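Local coordinates for putative HMP/thiamine permease protein YkoE (Bacillus subtilis, PDB 5EDL), which serves as the substrate-binding S component of an energy-coupling factor transporter that probably carries thiamine and/or hydroxymethylpyrimidine across the cell membrane, at residues 115-129 with 146-160. Numbering follows the deposited sequence.
With VIB (3-(4-amino-2-methyl-pyrimidin-5-ylmethyl)-5-(2-hydroxy-ethyl)-4-methyl-thiazol-3-ium), chain B; MPG ([(Z)-octadec-9-enyl] (2R)-2,3-bis(oxidanyl)propanoate), chain D.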
loop_
_atom_site.group_PDB
_atom_site.type_symbol
_atom_site.label_atom_id
_atom_site.label_comp_id
_atom_site.label_asym_id
_atom_site.label_seq_id
_atom_site.Cartn_x
_atom_site.Cartn_y
_atom_site.Cartn_z
ATOM N N MET A 115 6.833 -6.015 3.284
ATOM C CA MET A 115 7.741 -4.873 3.344
ATOM C C MET A 115 8.426 -4.638 1.998
ATOM O O MET A 115 8.503 -3.494 1.540
ATOM C CB MET A 115 8.774 -5.059 4.453
ATOM C CG MET A 115 8.195 -4.898 5.860
ATOM S SD MET A 115 9.495 -5.008 7.106
ATOM C CE MET A 115 8.607 -4.499 8.572
ATOM N N LEU A 116 8.886 -5.716 1.358
ATOM C CA LEU A 116 9.417 -5.643 0.000
ATOM C C LEU A 116 8.415 -5.044 -0.986
ATOM O O LEU A 116 8.785 -4.308 -1.883
ATOM C CB LEU A 116 9.813 -7.031 -0.491
ATOM C CG LEU A 116 11.212 -7.283 -1.031
ATOM C CD1 LEU A 116 12.267 -6.431 -0.339
ATOM C CD2 LEU A 116 11.528 -8.773 -0.886
ATOM N N ALA A 117 7.156 -5.421 -0.841
ATOM C CA ALA A 117 6.106 -4.916 -1.711
ATOM C C ALA A 117 5.984 -3.391 -1.546
ATOM O O ALA A 117 5.926 -2.658 -2.534
ATOM C CB ALA A 117 4.781 -5.618 -1.396
ATOM N N GLY A 118 5.953 -2.936 -0.291
ATOM C CA GLY A 118 6.020 -1.519 0.027
ATOM C C GLY A 118 7.209 -0.846 -0.648
ATOM O O GLY A 118 7.059 0.207 -1.279
ATOM N N MET A 119 8.385 -1.464 -0.533
ATOM C CA MET A 119 9.608 -0.931 -1.140
ATOM C C MET A 119 9.551 -0.924 -2.669
ATOM O O MET A 119 10.162 -0.065 -3.315
ATOM C CB MET A 119 10.819 -1.734 -0.664
ATOM C CG MET A 119 11.115 -1.519 0.820
ATOM S SD MET A 119 12.257 -2.716 1.556
ATOM C CE MET A 119 13.683 -2.481 0.502
ATOM N N GLY A 120 8.825 -1.882 -3.243
ATOM C CA GLY A 120 8.605 -1.909 -4.680
ATOM C C GLY A 120 7.875 -0.649 -5.120
ATOM O O GLY A 120 8.217 -0.036 -6.132
ATOM N N SER A 121 6.873 -0.249 -4.346
ATOM C CA SER A 121 6.153 0.981 -4.647
ATOM C C SER A 121 7.076 2.191 -4.464
ATOM O O SER A 121 7.012 3.133 -5.235
ATOM C CB SER A 121 4.909 1.132 -3.763
ATOM O OG SER A 121 3.942 0.138 -4.062
ATOM N N SER A 122 7.914 2.145 -3.432
ATOM C CA SER A 122 8.885 3.200 -3.180
ATOM C C SER A 122 9.777 3.412 -4.411
ATOM O O SER A 122 9.951 4.534 -4.876
ATOM C CB SER A 122 9.745 2.868 -1.962
ATOM O OG SER A 122 8.969 2.830 -0.781
ATOM N N VAL A 123 10.329 2.325 -4.933
ATOM C CA VAL A 123 11.204 2.398 -6.089
ATOM C C VAL A 123 10.471 2.894 -7.342
ATOM O O VAL A 123 10.973 3.776 -8.060
ATOM C CB VAL A 123 11.850 1.029 -6.379
ATOM C CG1 VAL A 123 12.581 1.053 -7.713
ATOM C CG2 VAL A 123 12.803 0.636 -5.251
ATOM N N ALA A 124 9.294 2.331 -7.609
ATOM C CA ALA A 124 8.522 2.703 -8.795
ATOM C C ALA A 124 8.118 4.188 -8.772
ATOM O O ALA A 124 8.188 4.874 -9.792
ATOM C CB ALA A 124 7.286 1.827 -8.920
ATOM N N SER A 125 7.680 4.667 -7.609
ATOM C CA SER A 125 7.277 6.055 -7.493
ATOM C C SER A 125 8.502 6.948 -7.610
ATOM O O SER A 125 8.399 8.053 -8.103
ATOM C CB SER A 125 6.527 6.325 -6.178
ATOM O OG SER A 125 7.328 6.031 -5.050
ATOM N N PHE A 126 9.664 6.473 -7.169
ATOM C CA PHE A 126 10.869 7.302 -7.274
ATOM C C PHE A 126 11.254 7.470 -8.754
ATOM O O PHE A 126 11.617 8.557 -9.198
ATOM C CB PHE A 126 12.023 6.704 -6.462
ATOM C CG PHE A 126 12.959 7.733 -5.901
ATOM C CD1 PHE A 126 12.698 8.336 -4.677
ATOM C CD2 PHE A 126 14.088 8.119 -6.603
ATOM C CE1 PHE A 126 13.553 9.285 -4.158
ATOM C CE2 PHE A 126 14.951 9.082 -6.086
ATOM C CZ PHE A 126 14.685 9.661 -4.862
ATOM N N ILE A 127 11.132 6.391 -9.520
ATOM C CA ILE A 127 11.343 6.468 -10.959
ATOM C C ILE A 127 10.397 7.490 -11.583
ATOM O O ILE A 127 10.834 8.359 -12.351
ATOM C CB ILE A 127 11.128 5.105 -11.632
ATOM C CG1 ILE A 127 12.215 4.124 -11.179
ATOM C CG2 ILE A 127 11.090 5.277 -13.149
ATOM C CD1 ILE A 127 12.015 2.703 -11.689
ATOM N N TYR A 128 9.112 7.385 -11.236
ATOM C CA TYR A 128 8.101 8.324 -11.707
ATOM C C TYR A 128 8.516 9.779 -11.423
ATOM O O TYR A 128 8.438 10.640 -12.301
ATOM C CB TYR A 128 6.744 8.029 -11.053
ATOM C CG TYR A 128 5.681 9.080 -11.310
ATOM C CD1 TYR A 128 5.550 10.186 -10.475
ATOM C CD2 TYR A 128 4.814 8.970 -12.382
ATOM C CE1 TYR A 128 4.577 11.160 -10.707
ATOM C CE2 TYR A 128 3.831 9.932 -12.620
ATOM C CZ TYR A 128 3.721 11.026 -11.776
ATOM O OH TYR A 128 2.757 11.986 -12.007
ATOM N N ASP A 129 8.967 10.034 -10.197
ATOM C CA ASP A 129 9.328 11.392 -9.798
ATOM C C ASP A 129 10.524 11.961 -10.562
ATOM O O ASP A 129 10.593 13.167 -10.811
ATOM C CB ASP A 129 9.610 11.434 -8.296
ATOM C CG ASP A 129 8.340 11.316 -7.465
ATOM O OD1 ASP A 129 7.239 11.640 -7.979
ATOM O OD2 ASP A 129 8.455 10.913 -6.295
ATOM N N MET A 146 16.696 10.721 0.061
ATOM C CA MET A 146 15.243 10.641 -0.093
ATOM C C MET A 146 14.787 9.216 -0.444
ATOM O O MET A 146 13.787 8.745 0.087
ATOM C CB MET A 146 14.742 11.630 -1.150
ATOM C CG MET A 146 14.758 13.103 -0.670
ATOM S SD MET A 146 13.733 14.223 -1.678
ATOM C CE MET A 146 14.640 14.146 -3.217
ATOM N N LEU A 147 15.514 8.546 -1.335
ATOM C CA LEU A 147 15.184 7.168 -1.690
ATOM C C LEU A 147 15.260 6.241 -0.477
ATOM O O LEU A 147 14.385 5.394 -0.278
ATOM C CB LEU A 147 16.110 6.638 -2.782
ATOM C CG LEU A 147 15.839 5.194 -3.216
ATOM C CD1 LEU A 147 14.396 5.004 -3.663
ATOM C CD2 LEU A 147 16.825 4.778 -4.325
ATOM N N VAL A 148 16.317 6.392 0.315
ATOM C CA VAL A 148 16.483 5.570 1.499
ATOM C C VAL A 148 15.316 5.781 2.472
ATOM O O VAL A 148 14.721 4.812 2.959
ATOM C CB VAL A 148 17.817 5.858 2.204
ATOM C CG1 VAL A 148 17.811 5.271 3.593
ATOM C CG2 VAL A 148 18.978 5.291 1.382
ATOM N N ILE A 149 14.994 7.045 2.749
ATOM C CA ILE A 149 13.844 7.365 3.589
ATOM C C ILE A 149 12.555 6.788 2.998
ATOM O O ILE A 149 11.745 6.204 3.715
ATOM C CB ILE A 149 13.667 8.885 3.783
ATOM C CG1 ILE A 149 14.913 9.492 4.448
ATOM C CG2 ILE A 149 12.416 9.161 4.613
ATOM C CD1 ILE A 149 14.896 11.032 4.535
ATOM N N ARG A 150 12.360 6.940 1.692
ATOM C CA ARG A 150 11.137 6.421 1.088
ATOM C C ARG A 150 11.092 4.888 1.145
ATOM O O ARG A 150 10.018 4.307 1.306
ATOM C CB ARG A 150 10.968 6.883 -0.360
ATOM C CG ARG A 150 9.527 6.658 -0.880
ATOM C CD ARG A 150 9.334 7.106 -2.339
ATOM N NE ARG A 150 9.560 8.546 -2.514
ATOM C CZ ARG A 150 9.327 9.209 -3.642
ATOM N NH1 ARG A 150 8.855 8.573 -4.709
ATOM N NH2 ARG A 150 9.566 10.516 -3.704
ATOM N N LEU A 151 12.245 4.241 1.005
ATOM C CA LEU A 151 12.295 2.784 1.108
ATOM C C LEU A 151 11.893 2.328 2.518
ATOM O O LEU A 151 11.105 1.396 2.684
ATOM C CB LEU A 151 13.685 2.265 0.745
ATOM C CG LEU A 151 14.031 2.238 -0.752
ATOM C CD1 LEU A 151 15.524 2.079 -0.967
ATOM C CD2 LEU A 151 13.272 1.120 -1.452
ATOM N N ILE A 152 12.417 3.003 3.534
ATOM C CA ILE A 152 12.085 2.648 4.908
ATOM C C ILE A 152 10.604 2.886 5.198
ATOM O O ILE A 152 9.938 2.063 5.842
ATOM C CB ILE A 152 12.948 3.435 5.906
ATOM C CG1 ILE A 152 14.421 3.038 5.735
ATOM C CG2 ILE A 152 12.475 3.183 7.332
ATOM C CD1 ILE A 152 15.362 3.862 6.529
ATOM N N SER A 153 10.097 4.012 4.708
ATOM C CA SER A 153 8.705 4.391 4.909
ATOM C C SER A 153 7.764 3.406 4.204
ATOM O O SER A 153 6.712 3.057 4.735
ATOM C CB SER A 153 8.450 5.828 4.404
ATOM O OG SER A 153 7.082 6.190 4.546
ATOM N N GLY A 154 8.147 2.968 3.006
ATOM C CA GLY A 154 7.406 1.937 2.304
ATOM C C GLY A 154 7.393 0.629 3.099
ATOM O O GLY A 154 6.362 -0.023 3.223
ATOM N N ALA A 155 8.540 0.248 3.648
ATOM C CA ALA A 155 8.624 -0.989 4.429
ATOM C C ALA A 155 7.733 -0.887 5.680
ATOM O O ALA A 155 7.009 -1.831 6.009
ATOM C CB ALA A 155 10.072 -1.283 4.817
ATOM N N LEU A 156 7.753 0.275 6.335
ATOM C CA LEU A 156 7.093 0.426 7.628
ATOM C C LEU A 156 5.626 0.886 7.560
ATOM O O LEU A 156 4.773 0.302 8.224
ATOM C CB LEU A 156 7.884 1.389 8.510
ATOM C CG LEU A 156 9.296 0.930 8.873
ATOM C CD1 LEU A 156 10.004 1.969 9.747
ATOM C CD2 LEU A 156 9.289 -0.430 9.540
ATOM N N LEU A 157 5.340 1.927 6.778
ATOM C CA LEU A 157 3.996 2.506 6.731
ATOM C C LEU A 157 3.073 1.805 5.744
ATOM O O LEU A 157 1.863 1.961 5.816
ATOM C CB LEU A 157 4.058 3.997 6.381
ATOM C CG LEU A 157 4.778 4.887 7.398
ATOM C CD1 LEU A 157 4.603 6.366 7.031
ATOM C CD2 LEU A 157 4.287 4.592 8.807
ATOM N N ALA A 158 3.641 1.052 4.811
ATOM C CA ALA A 158 2.818 0.236 3.932
ATOM C C ALA A 158 2.877 -1.229 4.366
ATOM O O ALA A 158 1.848 -1.813 4.706
ATOM C CB ALA A 158 3.242 0.390 2.488
ATOM N N GLY A 159 4.075 -1.809 4.386
ATOM C CA GLY A 159 4.232 -3.220 4.711
ATOM C C GLY A 159 3.804 -3.585 6.132
ATOM O O GLY A 159 2.873 -4.367 6.328
ATOM N N LEU A 160 4.483 -3.022 7.124
ATOM C CA LEU A 160 4.196 -3.344 8.517
ATOM C C LEU A 160 2.838 -2.796 8.985
ATOM O O LEU A 160 2.049 -3.512 9.593
ATOM C CB LEU A 160 5.305 -2.810 9.431
ATOM C CG LEU A 160 5.130 -3.091 10.933
ATOM C CD1 LEU A 160 5.148 -4.594 11.208
ATOM C CD2 LEU A 160 6.220 -2.410 11.741
HETATM C CM2 VIB B . -2.177 7.581 -4.531
HETATM N N4A VIB B . 2.425 9.158 -3.995
HETATM C CM4 VIB B . 4.025 13.409 -2.346
HETATM O O1 VIB B . 6.724 12.452 -4.941
HETATM C C7 VIB B . 6.336 13.454 -5.860
HETATM C C6 VIB B . 5.350 14.366 -5.172
HETATM C C2 VIB B . 1.948 12.362 -5.469
HETATM S S1 VIB B . 3.134 13.103 -6.173
HETATM C C5 VIB B . 4.053 13.592 -5.024
HETATM C C4 VIB B . 3.494 13.166 -3.763
HETATM N N3 VIB B . 2.158 12.394 -4.050
HETATM C C7A VIB B . 1.336 11.869 -2.963
HETATM C C4A VIB B . 1.003 9.403 -3.895
HETATM N N3A VIB B . 0.124 8.457 -4.233
HETATM C C2A VIB B . -1.210 8.708 -4.130
HETATM N N1A VIB B . -1.649 9.921 -3.664
HETATM C C6A VIB B . -0.769 10.894 -3.314
HETATM C C5A VIB B . 0.570 10.617 -3.429
HETATM C C2 MPG D . 6.563 6.661 -16.155
HETATM C C3 MPG D . 7.315 6.048 -14.990
HETATM C C4 MPG D . 7.484 4.563 -15.229
HETATM C C5 MPG D . 8.002 3.848 -13.997
HETATM C C6 MPG D . 7.925 2.356 -14.252
HETATM C C7 MPG D . 8.690 1.576 -13.199
HETATM C C8 MPG D . 7.740 0.936 -12.205
HETATM C C9 MPG D . 7.514 -0.528 -12.523
HETATM C C10 MPG D . 8.077 -1.489 -11.758
HETATM C C11 MPG D . 8.944 -1.124 -10.567
HETATM C C12 MPG D . 10.110 -2.084 -10.455
HETATM C C13 MPG D . 10.447 -2.313 -8.998
HETATM O O1 MPG D . 5.066 8.524 -16.366
HETATM C C1 MPG D . 6.345 8.135 -15.911
HETATM C CXD MPG D . 3.795 10.607 -17.096
HETATM O O2 MPG D . 2.775 9.940 -17.800
HETATM C C21 MPG D . 4.090 11.925 -17.783
HETATM O O3 MPG D . 3.052 12.846 -17.522
HETATM O O4 MPG D . 6.055 10.135 -17.620
HETATM C CX3 MPG D . 5.048 9.752 -17.058
#
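Arg150 and Asp129 form the salt bridge that ties helix 140-170 to helix 111-132 beside the bound thiamine. Arg150 reaches it with CG anti to the backbone N (chi1 -165°) and a bend at chi3, its side chain set as a knob among Ser122, Ser125, Phe126 and Asp129. The guanidinium comes end-on: NH1 at 2.9 Å and NH2 at 2.8 Å both donate to Asp129 OD2, although the two planes stand 81° apart. NH1 also donates a hydrogen bond to Ser125 OG (3.0 Å), while NE pairs with Glu41. Asp129 OD2 takes a third bond from the thiamine hydroxyl, VIB O1, at 2.7 Å, and OD1 is held by Ser133. Further along, Ser122 OG donates to Arg150 O (2.8 Å) from above the carbonyl plane, on the face opposite Gly154 N.

A ring packs on the ion pair: Phe126 CD1 lies over the centre of one guanidinium face, the planes 61° apart, and Leu147 CB makes a CH-pi contact with one face of the Phe126 ring.

At the other end the backbones close in. Gly118 CA sends a CA-H...O contact to Gly154 O (3.5 Å), where a side chain on either glycine would clash. Apolar side chains line this flank: Met119 crosses Leu151 at about a right angle, CB to CD2 3.8 Å, and Met115 runs extended past Ala155 to set CE against Leu160 CB.

With a leucine in place of Arg150, Asp129 would probably lose its countercharge, leaving the carboxylate freer to turn away from the thiamine hydroxyl. The chemistry thus divides the helix pair into a glycine-mediated close crossing and a charged, buried end, where Arg150, itself lining the pocket, positions the carboxylate that receives the substrate's hydroxyethyl arm.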